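Local structure of AGR_C_4470p (Agrobacterium tumefaciens str. C58, 2HQV) at residues A[64-75]-A[124-134]; A[79-89]-A[156-164]. The protein is of unknown function but belongs to the ChuX/HutX haem-utilisation family, so it probably takes part in the intracellular handling of haem. All coordinates share one frame; numbering follows the deposited sequence.

Contact 1: A[64-75]-A[124-134]; sequences AVSAPADRFDAI and IKKDNCAAITF
Phe-72 and Lys-126 pack ring face against aliphatic chain between residues 64-75 and 124-134. The aliphatic part of the lysine lies over one face of the phenylalanine ring, with CG of Lys-126 only 3.6 Å from the ring centroid and almost on the ring normal, a CH-pi contact. Lys-126 then runs on extended past the rim of the ring, carrying its NZ to OD1 of Asp-73 at 2.6 Å, a salt bridge that meets the carboxylate from above its plane. Glu-107 is a second acidic partner of the same NZ. With CG anti to the backbone N (chi1 -173°), Phe-72 projects its ring from the start of the helix into a hollow between Lys-126 and two groups at the ring edge: CG2 of Ile-124 near CZ, and SG of Cys-129 near CD2. Residues 64-68 form one of the two edge strands, within this chain, of the antiparallel sheet, paired with strand 129-139, and a short 3-10 segment, 69-71, leads into helix 72-79, which covers the sheet. Backbone bonds join Val-65 with Phe-134 and Ala-67 with Ile-132. Ile-132 is the main knob on the helix-covered face: its CD1 sits 3.6 Å from CA of Phe-72 and equally far from CD1 of Ile-75, the two isoleucines meeting tip to tip. CD1 of Ile-75 also reaches the edge of the Phe-134 ring, 4.0 Å from CZ, while CB of Ala-67 is at the same ring's edge beside CE1. On the other face, OG of Ser-66 and OG1 of Thr-133 share a 2.7 Å hydrogen bond. Just past the paired residues, the small CB of Ala-69 fits close to the backbone, 3.3 Å from O of Cys-129, and a water bridges Ala-69 N to Ala-130 O.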
loop_
_atom_site.group_PDB
_atom_site.type_symbol
_atom_site.label_atom_id
_atom_site.label_comp_id
_atom_site.label_asym_id
_atom_site.label_seq_id
_atom_site.Cartn_x
_atom_site.Cartn_y
_atom_site.Cartn_z
ATOM N N ALA A 64 12.467 -16.736 -10.858
ATOM C CA ALA A 64 11.423 -15.782 -11.214
ATOM C C ALA A 64 10.728 -16.255 -12.487
ATOM O O ALA A 64 11.213 -16.030 -13.594
ATOM C CB ALA A 64 12.026 -14.398 -11.422
ATOM N N VAL A 65 9.595 -16.928 -12.320
ATOM C CA VAL A 65 8.834 -17.451 -13.446
ATOM C C VAL A 65 7.565 -16.627 -13.577
ATOM O O VAL A 65 6.774 -16.554 -12.636
ATOM C CB VAL A 65 8.451 -18.932 -13.221
ATOM C CG1 VAL A 65 7.689 -19.468 -14.429
ATOM C CG2 VAL A 65 9.703 -19.759 -12.967
ATOM N N SER A 66 7.377 -16.010 -14.741
ATOM C CA SER A 66 6.206 -15.172 -14.990
ATOM C C SER A 66 5.119 -15.824 -15.838
ATOM O O SER A 66 5.400 -16.611 -16.743
ATOM C CB SER A 66 6.629 -13.867 -15.674
ATOM O OG SER A 66 7.489 -13.102 -14.854
ATOM N N ALA A 67 3.874 -15.478 -15.530
ATOM C CA ALA A 67 2.717 -15.961 -16.262
ATOM C C ALA A 67 2.129 -14.705 -16.894
ATOM O O ALA A 67 2.350 -13.603 -16.393
ATOM C CB ALA A 67 1.703 -16.591 -15.304
ATOM N N PRO A 68 1.390 -14.847 -18.007
ATOM C CA PRO A 68 0.798 -13.670 -18.654
ATOM C C PRO A 68 -0.345 -13.076 -17.819
ATOM O O PRO A 68 -1.063 -13.799 -17.122
ATOM C CB PRO A 68 0.334 -14.220 -20.000
ATOM C CG PRO A 68 -0.015 -15.650 -19.677
ATOM C CD PRO A 68 1.126 -16.073 -18.781
ATOM N N ALA A 69 -0.501 -11.760 -17.891
ATOM C CA ALA A 69 -1.534 -11.054 -17.138
ATOM C C ALA A 69 -2.937 -11.654 -17.276
ATOM O O ALA A 69 -3.745 -11.567 -16.352
ATOM C CB ALA A 69 -1.553 -9.584 -17.545
ATOM N N ASP A 70 -3.227 -12.267 -18.420
ATOM C CA ASP A 70 -4.543 -12.855 -18.637
ATOM C C ASP A 70 -4.836 -14.042 -17.716
ATOM O O ASP A 70 -5.962 -14.525 -17.667
ATOM C CB ASP A 70 -4.710 -13.275 -20.104
ATOM C CG ASP A 70 -3.718 -14.338 -20.526
ATOM O OD1 ASP A 70 -3.729 -15.431 -19.927
ATOM O OD2 ASP A 70 -2.934 -14.078 -21.462
ATOM N N ARG A 71 -3.828 -14.509 -16.988
ATOM C CA ARG A 71 -4.009 -15.619 -16.056
ATOM C C ARG A 71 -4.421 -15.113 -14.660
ATOM O O ARG A 71 -4.557 -15.902 -13.719
ATOM C CB ARG A 71 -2.714 -16.439 -15.947
ATOM C CG ARG A 71 -2.371 -17.279 -17.186
ATOM C CD ARG A 71 -3.502 -18.249 -17.539
ATOM N NE ARG A 71 -4.540 -17.608 -18.342
ATOM C CZ ARG A 71 -5.805 -18.022 -18.419
ATOM N NH1 ARG A 71 -6.212 -19.082 -17.733
ATOM N NH2 ARG A 71 -6.664 -17.376 -19.199
ATOM N N PHE A 72 -4.638 -13.804 -14.539
ATOM C CA PHE A 72 -5.012 -13.180 -13.265
ATOM C C PHE A 72 -6.099 -13.946 -12.502
ATOM O O PHE A 72 -5.873 -14.398 -11.380
ATOM C CB PHE A 72 -5.451 -11.731 -13.510
ATOM C CG PHE A 72 -5.700 -10.930 -12.249
ATOM C CD1 PHE A 72 -6.884 -11.076 -11.532
ATOM C CD2 PHE A 72 -4.759 -10.007 -11.801
ATOM C CE1 PHE A 72 -7.130 -10.310 -10.389
ATOM C CE2 PHE A 72 -4.990 -9.237 -10.662
ATOM C CZ PHE A 72 -6.177 -9.388 -9.954
ATOM N N ASP A 73 -7.272 -14.090 -13.114
ATOM C CA ASP A 73 -8.392 -14.798 -12.492
ATOM C C ASP A 73 -8.094 -16.257 -12.136
ATOM O O ASP A 73 -8.464 -16.724 -11.060
ATOM C CB ASP A 73 -9.612 -14.742 -13.416
ATOM C CG ASP A 73 -10.367 -13.435 -13.305
ATOM O OD1 ASP A 73 -9.724 -12.367 -13.277
ATOM O OD2 ASP A 73 -11.611 -13.479 -13.250
ATOM N N ALA A 74 -7.442 -16.980 -13.039
ATOM C CA ALA A 74 -7.126 -18.385 -12.785
ATOM C C ALA A 74 -6.184 -18.526 -11.596
ATOM O O ALA A 74 -6.356 -19.405 -10.743
ATOM C CB ALA A 74 -6.493 -19.018 -14.023
ATOM N N ILE A 75 -5.184 -17.654 -11.541
ATOM C CA ILE A 75 -4.212 -17.697 -10.460
ATOM C C ILE A 75 -4.841 -17.306 -9.128
ATOM O O ILE A 75 -4.588 -17.949 -8.105
ATOM C CB ILE A 75 -2.992 -16.809 -10.798
ATOM C CG1 ILE A 75 -2.229 -17.447 -11.971
ATOM C CG2 ILE A 75 -2.082 -16.650 -9.577
ATOM C CD1 ILE A 75 -1.089 -16.602 -12.543
ATOM N N ILE A 124 -8.422 -4.236 -6.082
ATOM C CA ILE A 124 -7.210 -4.414 -6.865
ATOM C C ILE A 124 -7.434 -3.886 -8.288
ATOM O O ILE A 124 -8.423 -4.247 -8.939
ATOM C CB ILE A 124 -6.828 -5.905 -6.906
ATOM C CG1 ILE A 124 -6.567 -6.400 -5.476
ATOM C CG2 ILE A 124 -5.618 -6.119 -7.801
ATOM C CD1 ILE A 124 -6.168 -7.862 -5.376
ATOM N N LYS A 125 -6.531 -3.033 -8.772
ATOM C CA LYS A 125 -6.683 -2.496 -10.123
ATOM C C LYS A 125 -6.131 -3.521 -11.109
ATOM O O LYS A 125 -5.029 -3.376 -11.652
ATOM C CB LYS A 125 -5.958 -1.152 -10.278
ATOM C CG LYS A 125 -6.432 -0.365 -11.509
ATOM C CD LYS A 125 -5.797 1.014 -11.613
ATOM C CE LYS A 125 -6.272 1.743 -12.872
ATOM N NZ LYS A 125 -5.678 3.110 -12.963
ATOM N N LYS A 126 -6.929 -4.563 -11.315
ATOM C CA LYS A 126 -6.601 -5.678 -12.184
ATOM C C LYS A 126 -6.155 -5.289 -13.586
ATOM O O LYS A 126 -5.265 -5.924 -14.142
ATOM C CB LYS A 126 -7.803 -6.632 -12.275
ATOM C CG LYS A 126 -7.606 -7.809 -13.216
ATOM C CD LYS A 126 -8.901 -8.592 -13.411
ATOM C CE LYS A 126 -8.763 -9.615 -14.533
ATOM N NZ LYS A 126 -10.046 -10.305 -14.848
ATOM N N ASP A 127 -6.754 -4.248 -14.159
ATOM C CA ASP A 127 -6.372 -3.866 -15.511
ATOM C C ASP A 127 -4.981 -3.243 -15.597
ATOM O O ASP A 127 -4.492 -2.960 -16.683
ATOM C CB ASP A 127 -7.441 -2.957 -16.144
ATOM C CG ASP A 127 -7.442 -1.542 -15.588
ATOM O OD1 ASP A 127 -6.794 -1.267 -14.559
ATOM O OD2 ASP A 127 -8.121 -0.694 -16.198
ATOM N N ASN A 128 -4.335 -3.057 -14.450
ATOM C CA ASN A 128 -2.979 -2.498 -14.411
ATOM C C ASN A 128 -1.935 -3.619 -14.431
ATOM O O ASN A 128 -0.742 -3.364 -14.589
ATOM C CB ASN A 128 -2.756 -1.684 -13.133
ATOM C CG ASN A 128 -3.146 -0.221 -13.277
ATOM O OD1 ASN A 128 -2.829 0.600 -12.408
ATOM N ND2 ASN A 128 -3.837 0.114 -14.358
ATOM N N CYS A 129 -2.387 -4.856 -14.256
ATOM C CA CYS A 129 -1.477 -5.997 -14.207
ATOM C C CYS A 129 -0.821 -6.280 -15.552
ATOM O O CYS A 129 -1.500 -6.432 -16.575
ATOM C CB CYS A 129 -2.216 -7.239 -13.710
ATOM S SG CYS A 129 -1.148 -8.680 -13.481
ATOM N N ALA A 130 0.505 -6.354 -15.543
ATOM C CA ALA A 130 1.262 -6.601 -16.762
ATOM C C ALA A 130 1.838 -8.009 -16.759
ATOM O O ALA A 130 2.116 -8.582 -17.813
ATOM C CB ALA A 130 2.387 -5.573 -16.888
ATOM N N ALA A 131 2.004 -8.568 -15.564
ATOM C CA ALA A 131 2.558 -9.904 -15.420
ATOM C C ALA A 131 2.358 -10.398 -13.995
ATOM O O ALA A 131 2.077 -9.616 -13.090
ATOM C CB ALA A 131 4.051 -9.884 -15.759
ATOM N N ILE A 132 2.488 -11.702 -13.808
ATOM C CA ILE A 132 2.360 -12.313 -12.491
ATOM C C ILE A 132 3.596 -13.196 -12.390
ATOM O O ILE A 132 3.727 -14.173 -13.128
ATOM C CB ILE A 132 1.074 -13.157 -12.392
ATOM C CG1 ILE A 132 -0.145 -12.252 -12.617
ATOM C CG2 ILE A 132 0.990 -13.831 -11.013
ATOM C CD1 ILE A 132 -1.425 -12.989 -12.836
ATOM N N THR A 133 4.506 -12.833 -11.493
ATOM C CA THR A 133 5.762 -13.561 -11.342
ATOM C C THR A 133 5.894 -14.346 -10.047
ATOM O O THR A 133 5.759 -13.791 -8.953
ATOM C CB THR A 133 6.955 -12.593 -11.417
ATOM O OG1 THR A 133 6.803 -11.750 -12.566
ATOM C CG2 THR A 133 8.273 -13.375 -11.499
ATOM N N PHE A 134 6.180 -15.639 -10.196
ATOM C CA PHE A 134 6.360 -16.536 -9.064
ATOM C C PHE A 134 7.835 -16.463 -8.681
ATOM O O PHE A 134 8.705 -16.878 -9.453
ATOM C CB PHE A 134 5.976 -17.970 -9.459
ATOM C CG PHE A 134 4.537 -18.121 -9.850
ATOM C CD1 PHE A 134 4.078 -17.652 -11.078
ATOM C CD2 PHE A 134 3.630 -18.710 -8.973
ATOM C CE1 PHE A 134 2.736 -17.765 -11.430
ATOM C CE2 PHE A 134 2.285 -18.831 -9.307
ATOM C CZ PHE A 134 1.830 -18.358 -10.539
HETATM O O HOH W 1 1.163 -10.414 -19.682
HETATM O O HOH W 2 -7.961 -12.825 -15.812
#

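Contact 2: A[79-89]-A[156-164]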
loop_
_atom_site.group_PDB
_atom_site.type_symbol
_atom_site.label_atom_id
_atom_site.label_comp_id
_atom_site.label_asym_id
_atom_site.label_seq_id
_atom_site.Cartn_x
_atom_site.Cartn_y
_atom_site.Cartn_z
HETATM N N MSE A 79 -5.065 -19.690 -5.881
HETATM C CA MSE A 79 -4.553 -19.345 -4.557
HETATM C C MSE A 79 -5.623 -19.337 -3.465
HETATM O O MSE A 79 -5.318 -19.559 -2.297
HETATM C CB MSE A 79 -3.840 -17.992 -4.605
HETATM C CG MSE A 79 -2.634 -17.984 -5.539
HETATM SE SE MSE A 79 -1.621 -16.329 -5.416
HETATM C CE MSE A 79 -2.973 -15.089 -6.061
ATOM N N ARG A 80 -6.872 -19.084 -3.841
ATOM C CA ARG A 80 -7.948 -19.080 -2.857
ATOM C C ARG A 80 -8.076 -20.454 -2.196
ATOM O O ARG A 80 -8.661 -20.582 -1.125
ATOM C CB ARG A 80 -9.279 -18.696 -3.512
ATOM C CG ARG A 80 -9.355 -17.241 -3.958
ATOM C CD ARG A 80 -10.761 -16.879 -4.387
ATOM N NE ARG A 80 -11.710 -17.200 -3.330
ATOM C CZ ARG A 80 -12.592 -18.191 -3.394
ATOM N NH1 ARG A 80 -12.659 -18.959 -4.478
ATOM N NH2 ARG A 80 -13.391 -18.430 -2.364
ATOM N N GLY A 81 -7.523 -21.479 -2.836
ATOM C CA GLY A 81 -7.597 -22.814 -2.269
ATOM C C GLY A 81 -6.354 -23.164 -1.474
ATOM O O GLY A 81 -6.246 -24.267 -0.941
ATOM N N TRP A 82 -5.423 -22.218 -1.377
ATOM C CA TRP A 82 -4.168 -22.444 -0.658
ATOM C C TRP A 82 -4.266 -22.300 0.855
ATOM O O TRP A 82 -3.314 -22.607 1.567
ATOM C CB TRP A 82 -3.086 -21.485 -1.162
ATOM C CG TRP A 82 -2.605 -21.717 -2.571
ATOM C CD1 TRP A 82 -3.130 -22.576 -3.500
ATOM C CD2 TRP A 82 -1.512 -21.049 -3.215
ATOM N NE1 TRP A 82 -2.429 -22.479 -4.680
ATOM C CE2 TRP A 82 -1.431 -21.551 -4.535
ATOM C CE3 TRP A 82 -0.594 -20.072 -2.805
ATOM C CZ2 TRP A 82 -0.464 -21.108 -5.452
ATOM C CZ3 TRP A 82 0.372 -19.626 -3.719
ATOM C CH2 TRP A 82 0.426 -20.150 -5.028
ATOM N N GLY A 83 -5.406 -21.838 1.351
ATOM C CA GLY A 83 -5.552 -21.665 2.782
ATOM C C GLY A 83 -5.105 -20.275 3.191
ATOM O O GLY A 83 -5.171 -19.341 2.394
ATOM N N GLU A 84 -4.639 -20.127 4.426
ATOM C CA GLU A 84 -4.198 -18.820 4.902
ATOM C C GLU A 84 -2.813 -18.449 4.378
ATOM O O GLU A 84 -1.820 -19.089 4.707
ATOM C CB GLU A 84 -4.189 -18.783 6.435
ATOM C CG GLU A 84 -3.874 -17.405 7.012
ATOM C CD GLU A 84 -3.726 -17.417 8.527
ATOM O OE1 GLU A 84 -3.464 -16.346 9.111
ATOM O OE2 GLU A 84 -3.872 -18.498 9.132
ATOM N N ILE A 85 -2.758 -17.411 3.554
ATOM C CA ILE A 85 -1.495 -16.945 2.998
ATOM C C ILE A 85 -1.134 -15.605 3.643
ATOM O O ILE A 85 -1.775 -15.178 4.602
ATOM C CB ILE A 85 -1.592 -16.788 1.446
ATOM C CG1 ILE A 85 -2.833 -15.977 1.045
ATOM C CG2 ILE A 85 -1.673 -18.162 0.802
ATOM C CD1 ILE A 85 -2.793 -14.487 1.411
ATOM N N LEU A 86 -0.098 -14.946 3.142
ATOM C CA LEU A 86 0.266 -13.650 3.687
ATOM C C LEU A 86 0.236 -12.626 2.559
ATOM O O LEU A 86 0.991 -12.729 1.596
ATOM C CB LEU A 86 1.660 -13.683 4.324
ATOM C CG LEU A 86 2.103 -12.334 4.912
ATOM C CD1 LEU A 86 1.157 -11.940 6.037
ATOM C CD2 LEU A 86 3.537 -12.427 5.432
HETATM N N MSE A 87 -0.667 -11.664 2.677
HETATM C CA MSE A 87 -0.807 -10.608 1.689
HETATM C C MSE A 87 0.088 -9.441 2.088
HETATM O O MSE A 87 0.068 -9.002 3.237
HETATM C CB MSE A 87 -2.268 -10.147 1.613
HETATM C CG MSE A 87 -2.438 -8.716 1.121
HETATM SE SE MSE A 87 -2.165 -8.396 -0.792
HETATM C CE MSE A 87 -0.563 -9.305 -1.148
ATOM N N ILE A 88 0.886 -8.946 1.150
ATOM C CA ILE A 88 1.766 -7.823 1.455
ATOM C C ILE A 88 1.719 -6.705 0.417
ATOM O O ILE A 88 1.861 -6.938 -0.781
ATOM C CB ILE A 88 3.235 -8.266 1.594
ATOM C CG1 ILE A 88 3.364 -9.328 2.686
ATOM C CG2 ILE A 88 4.111 -7.055 1.951
ATOM C CD1 ILE A 88 4.796 -9.780 2.927
ATOM N N VAL A 89 1.505 -5.490 0.902
ATOM C CA VAL A 89 1.469 -4.305 0.059
ATOM C C VAL A 89 2.544 -3.423 0.668
ATOM O O VAL A 89 2.610 -3.289 1.891
ATOM C CB VAL A 89 0.108 -3.576 0.128
ATOM C CG1 VAL A 89 0.222 -2.184 -0.510
ATOM C CG2 VAL A 89 -0.959 -4.389 -0.611
ATOM N N ALA A 156 5.880 -4.276 -8.118
ATOM C CA ALA A 156 4.877 -5.213 -7.618
ATOM C C ALA A 156 3.670 -4.444 -7.086
ATOM O O ALA A 156 3.822 -3.528 -6.279
ATOM C CB ALA A 156 5.466 -6.065 -6.512
HETATM N N MSE A 157 2.481 -4.812 -7.558
HETATM C CA MSE A 157 1.239 -4.187 -7.111
HETATM C C MSE A 157 1.009 -4.673 -5.676
HETATM O O MSE A 157 0.652 -3.907 -4.780
HETATM C CB MSE A 157 0.088 -4.633 -8.015
HETATM C CG MSE A 157 0.233 -4.187 -9.463
HETATM SE SE MSE A 157 -1.098 -5.036 -10.593
HETATM C CE MSE A 157 -2.692 -4.264 -9.836
ATOM N N PHE A 158 1.239 -5.965 -5.477
ATOM C CA PHE A 158 1.116 -6.599 -4.170
ATOM C C PHE A 158 1.765 -7.963 -4.317
ATOM O O PHE A 158 2.055 -8.394 -5.439
ATOM C CB PHE A 158 -0.354 -6.726 -3.743
ATOM C CG PHE A 158 -1.181 -7.613 -4.632
ATOM C CD1 PHE A 158 -1.326 -8.969 -4.350
ATOM C CD2 PHE A 158 -1.809 -7.093 -5.760
ATOM C CE1 PHE A 158 -2.090 -9.799 -5.187
ATOM C CE2 PHE A 158 -2.568 -7.906 -6.598
ATOM C CZ PHE A 158 -2.707 -9.261 -6.311
ATOM N N LYS A 159 1.996 -8.634 -3.193
ATOM C CA LYS A 159 2.644 -9.943 -3.201
ATOM C C LYS A 159 1.913 -10.916 -2.283
ATOM O O LYS A 159 1.455 -10.536 -1.219
ATOM C CB LYS A 159 4.089 -9.812 -2.702
ATOM C CG LYS A 159 4.949 -8.824 -3.468
ATOM C CD LYS A 159 6.280 -8.563 -2.759
ATOM C CE LYS A 159 7.113 -7.529 -3.527
ATOM N NZ LYS A 159 8.419 -7.224 -2.867
ATOM N N ILE A 160 1.809 -12.172 -2.694
ATOM C CA ILE A 160 1.167 -13.184 -1.864
ATOM C C ILE A 160 2.288 -14.154 -1.478
ATOM O O ILE A 160 2.910 -14.768 -2.348
ATOM C CB ILE A 160 0.079 -13.979 -2.630
ATOM C CG1 ILE A 160 -0.985 -13.033 -3.198
ATOM C CG2 ILE A 160 -0.553 -15.016 -1.701
ATOM C CD1 ILE A 160 -1.757 -12.236 -2.146
ATOM N N PHE A 161 2.548 -14.272 -0.182
ATOM C CA PHE A 161 3.590 -15.155 0.311
ATOM C C PHE A 161 3.061 -16.457 0.880
ATOM O O PHE A 161 1.987 -16.495 1.476
ATOM C CB PHE A 161 4.405 -14.455 1.402
ATOM C CG PHE A 161 5.465 -13.549 0.874
ATOM C CD1 PHE A 161 6.778 -13.993 0.766
ATOM C CD2 PHE A 161 5.152 -12.262 0.452
ATOM C CE1 PHE A 161 7.771 -13.167 0.242
ATOM C CE2 PHE A 161 6.143 -11.424 -0.076
ATOM C CZ PHE A 161 7.453 -11.882 -0.179
ATOM N N VAL A 162 3.830 -17.523 0.682
ATOM C CA VAL A 162 3.490 -18.825 1.238
ATOM C C VAL A 162 3.853 -18.693 2.726
ATOM O O VAL A 162 4.902 -18.149 3.066
ATOM C CB VAL A 162 4.342 -19.941 0.583
ATOM C CG1 VAL A 162 4.196 -21.244 1.356
ATOM C CG2 VAL A 162 3.891 -20.146 -0.858
ATOM N N ARG A 163 2.985 -19.173 3.605
ATOM C CA ARG A 163 3.230 -19.072 5.042
ATOM C C ARG A 163 4.204 -20.108 5.586
ATOM O O ARG A 163 4.548 -21.073 4.912
ATOM C CB ARG A 163 1.910 -19.185 5.807
ATOM C CG ARG A 163 0.897 -18.115 5.450
ATOM C CD ARG A 163 1.399 -16.730 5.813
ATOM N NE ARG A 163 1.436 -16.515 7.256
ATOM C CZ ARG A 163 0.363 -16.547 8.037
ATOM N NH1 ARG A 163 -0.829 -16.788 7.510
ATOM N NH2 ARG A 163 0.479 -16.328 9.342
ATOM N N ARG A 164 4.640 -19.880 6.823
ATOM C CA ARG A 164 5.557 -20.771 7.522
ATOM C C ARG A 164 4.834 -21.331 8.746
ATOM O O ARG A 164 3.902 -20.709 9.262
ATOM C CB ARG A 164 6.799 -19.998 7.961
ATOM C CG ARG A 164 7.659 -19.529 6.808
ATOM C CD ARG A 164 8.693 -18.514 7.255
ATOM N NE ARG A 164 9.494 -18.039 6.129
ATOM C CZ ARG A 164 10.416 -18.765 5.504
ATOM N NH1 ARG A 164 10.666 -20.009 5.893
ATOM N NH2 ARG A 164 11.082 -18.245 4.478
#
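Strands 85-89 and 158-161 run antiparallel, their axes 4.7 Å apart at closest approach, with Leu-86/Phe-161 and Ile-88/Lys-159 as hydrogen-bonded pairs and Met-87/Ile-160 as the non-hydrogen-bonded pair between them. N of Phe-161 is bonded to O of Leu-86 at 2.8 Å. On the face of Met-87 and Ile-160, CG2 of Ile-160 packs 3.7 Å from CG1 of Ile-85, while the selenium of selenomethionine Met-79 comes across obliquely to 4.0 Å from CB of Ile-160. Met-87, also selenomethionine, bends at chi2 and chi3 and crosses the Phe-158 side chain at about a right angle; its SE lies obliquely to that ring, 4.7 Å from the centroid, as a Met-aromatic contact. The position of its CE is doubtful, since it stands too close to O of Lys-159. On the opposite face, CD1 of Ile-88 approaches CD2 of Phe-161 at 3.5 Å. Beyond the strand, Arg-163 curls back over residues 84-86: bends at chi2 (-63°) and chi3 lay its CD 3.4 Å from CB of Leu-86 and bring NH1 to OE1 of Glu-84, a 3.1 Å salt bridge with carboxylate and guanidinium planes 73° apart. Gln-174 of helix 172-185 bonds through NE2 to O of Glu-84 and through OE1 to N of Arg-163. Strand 94-100 bonds the far side of strand 85-90, making this an interior pairing of the central antiparallel sheet of this ChuX/HutX-family protein.

Both contacts reach the same antiparallel sheet, with centres about 14 Å apart. Strand 142-151 lies between strands 129-139 and 156-161, and the segments come in the order 64-75, 79-89, 124-134, 156-164, those of the two contacts alternating. The contacts touch where CG2 of Ile-124 packs 3.7 Å from CE2 of Phe-158 and SE of Met-157 lies 3.8 Å from CA of Cys-129. Phe-149 connects them further, meeting the ring of Phe-72 and stacking on that of Phe-158. Both also reach the second subunit: Ile-94 of the second subunit packs against Ile-124 and Phe-158, and Ile-124 pairs antiparallel with a strand of that subunit.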